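Local coordinates for avidin-related protein 4/5 (Gallus gallus, PDB 1Y55) that binds biotin with high affinity as a homotetrameric chicken relative of avidin, and holds the vitamin in a pocket of its beta barrel, at residues 27-32 against 62-67. The protein carries 1 engineered substitution. Sequence-based numbering, arbitrary orientation.
Sequences GEFTGT and FGFTVH
The side chains of Phe-29 and Phe-64 meet obliquely: CE1 of Phe-29 comes to 3.9 Å from CB of Phe-64, and CZ of Phe-29 lies 4.2 Å from CD2 of the Phe-64 ring. CG2 of Val-66, on the same strand, sits in plane at the edge of the Phe-64 ring, while Phe-77 meets that ring with planes about 20° apart. Phe-29 also reaches the backbone, its CZ 3.7 Å from the carbonyl O of Gly-63. With CG of Phe-29 between its backbone N and carbonyl carbon (chi1 57°), the CE1/CZ end of the ring is brought to Gly-63 and Phe-64. The two strands, 28-34 and 61-67, are second neighbours in the antiparallel avidin barrel, separated by strand 47-53, with Phe-29 and Phe-64 8.5 Å apart between CA atoms. Phe-29 is backbone hydrogen-bonded to Gly-51 of strand 47-53, and Leu-49 and Gln-53 of that strand pack on the Phe-29 side chain, as do Ile-20 and Leu-6. Replacing Phe-29 by alanine would probably open a gap beside Phe-64 CB and the Gly-63 carbonyl, and between Leu-49 and Ile-20. Biotin lies about 8 Å from the Phe-64 side chain.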
loop_
_atom_site.group_PDB
_atom_site.type_symbol
_atom_site.label_atom_id
_atom_site.label_comp_id
_atom_site.label_asym_id
_atom_site.label_seq_id
_atom_site.Cartn_x
_atom_site.Cartn_y
_atom_site.Cartn_z
ATOM N N GLY A 27 22.975 7.493 10.647
ATOM C CA GLY A 27 21.761 7.948 10.004
ATOM C C GLY A 27 20.539 7.925 10.896
ATOM O O GLY A 27 19.454 8.263 10.417
ATOM N N GLU A 28 20.679 7.580 12.169
ATOM C CA GLU A 28 19.539 7.535 13.065
ATOM C C GLU A 28 19.136 8.929 13.525
ATOM O O GLU A 28 19.977 9.803 13.733
ATOM C CB GLU A 28 19.843 6.683 14.287
ATOM C CG GLU A 28 20.257 5.269 13.959
ATOM C CD GLU A 28 20.751 4.541 15.182
ATOM O OE1 GLU A 28 21.508 5.153 15.978
ATOM O OE2 GLU A 28 20.399 3.356 15.329
ATOM N N PHE A 29 17.837 9.122 13.711
ATOM C CA PHE A 29 17.294 10.385 14.197
ATOM C C PHE A 29 16.048 10.158 15.022
ATOM O O PHE A 29 15.311 9.193 14.838
ATOM C CB PHE A 29 16.999 11.348 13.043
ATOM C CG PHE A 29 16.054 10.802 12.006
ATOM C CD1 PHE A 29 14.674 10.950 12.134
ATOM C CD2 PHE A 29 16.539 10.153 10.886
ATOM C CE1 PHE A 29 13.808 10.452 11.164
ATOM C CE2 PHE A 29 15.671 9.642 9.921
ATOM C CZ PHE A 29 14.302 9.801 10.055
ATOM N N THR A 30 15.825 11.091 15.931
ATOM C CA THR A 30 14.592 11.173 16.672
ATOM C C THR A 30 13.920 12.500 16.395
ATOM O O THR A 30 14.486 13.377 15.756
ATOM C CB THR A 30 14.862 10.957 18.152
ATOM O OG1 THR A 30 13.640 10.598 18.827
ATOM C CG2 THR A 30 15.443 12.217 18.808
ATOM N N GLY A 31 12.694 12.628 16.857
ATOM C CA GLY A 31 11.960 13.844 16.660
ATOM C C GLY A 31 10.572 13.747 17.240
ATOM O O GLY A 31 10.238 12.842 18.001
ATOM N N THR A 32 9.754 14.717 16.865
ATOM C CA THR A 32 8.352 14.760 17.271
ATOM C C THR A 32 7.478 15.038 16.057
ATOM O O THR A 32 7.919 15.603 15.058
ATOM C CB THR A 32 8.092 15.818 18.340
ATOM O OG1 THR A 32 8.383 17.108 17.785
ATOM C CG2 THR A 32 8.972 15.629 19.572
ATOM N N PHE A 62 14.908 7.166 3.472
ATOM C CA PHE A 62 14.778 7.138 4.925
ATOM C C PHE A 62 13.479 6.437 5.296
ATOM O O PHE A 62 12.589 6.241 4.454
ATOM C CB PHE A 62 14.801 8.573 5.511
ATOM C CG PHE A 62 13.686 9.435 5.010
ATOM C CD1 PHE A 62 12.419 9.364 5.602
ATOM C CD2 PHE A 62 13.856 10.260 3.907
ATOM C CE1 PHE A 62 11.359 10.109 5.093
ATOM C CE2 PHE A 62 12.813 11.024 3.435
ATOM C CZ PHE A 62 11.573 10.945 4.021
ATOM N N GLY A 63 13.366 6.111 6.576
ATOM C CA GLY A 63 12.129 5.645 7.166
ATOM C C GLY A 63 12.050 6.130 8.597
ATOM O O GLY A 63 13.086 6.401 9.229
ATOM N N PHE A 64 10.831 6.247 9.132
ATOM C CA PHE A 64 10.651 6.495 10.541
ATOM C C PHE A 64 9.323 5.937 11.012
ATOM O O PHE A 64 8.395 5.740 10.239
ATOM C CB PHE A 64 10.844 7.986 10.921
ATOM C CG PHE A 64 9.893 8.967 10.268
ATOM C CD1 PHE A 64 8.666 9.281 10.854
ATOM C CD2 PHE A 64 10.254 9.619 9.107
ATOM C CE1 PHE A 64 7.823 10.214 10.278
ATOM C CE2 PHE A 64 9.398 10.548 8.535
ATOM C CZ PHE A 64 8.186 10.834 9.132
ATOM N N THR A 65 9.259 5.710 12.319
ATOM C CA THR A 65 8.081 5.252 13.030
ATOM C C THR A 65 7.601 6.355 13.943
ATOM O O THR A 65 8.407 6.953 14.666
ATOM C CB THR A 65 8.461 4.028 13.886
ATOM O OG1 THR A 65 8.900 2.960 13.043
ATOM C CG2 THR A 65 7.263 3.505 14.667
ATOM N N VAL A 66 6.294 6.608 13.932
ATOM C CA VAL A 66 5.641 7.488 14.893
ATOM C C VAL A 66 4.820 6.637 15.846
ATOM O O VAL A 66 3.898 5.933 15.445
ATOM C CB VAL A 66 4.713 8.519 14.217
ATOM C CG1 VAL A 66 4.143 9.459 15.264
ATOM C CG2 VAL A 66 5.460 9.303 13.156
ATOM N N HIS A 67 5.170 6.706 17.131
ATOM C CA HIS A 67 4.388 6.093 18.196
ATOM C C HIS A 67 3.379 7.134 18.680
ATOM O O HIS A 67 3.727 8.064 19.407
ATOM C CB HIS A 67 5.306 5.614 19.341
ATOM C CG HIS A 67 4.598 5.359 20.638
ATOM N ND1 HIS A 67 4.343 4.125 21.210
ATOM C CD2 HIS A 67 4.077 6.268 21.490
ATOM C CE1 HIS A 67 3.721 4.305 22.371
ATOM N NE2 HIS A 67 3.537 5.599 22.553
#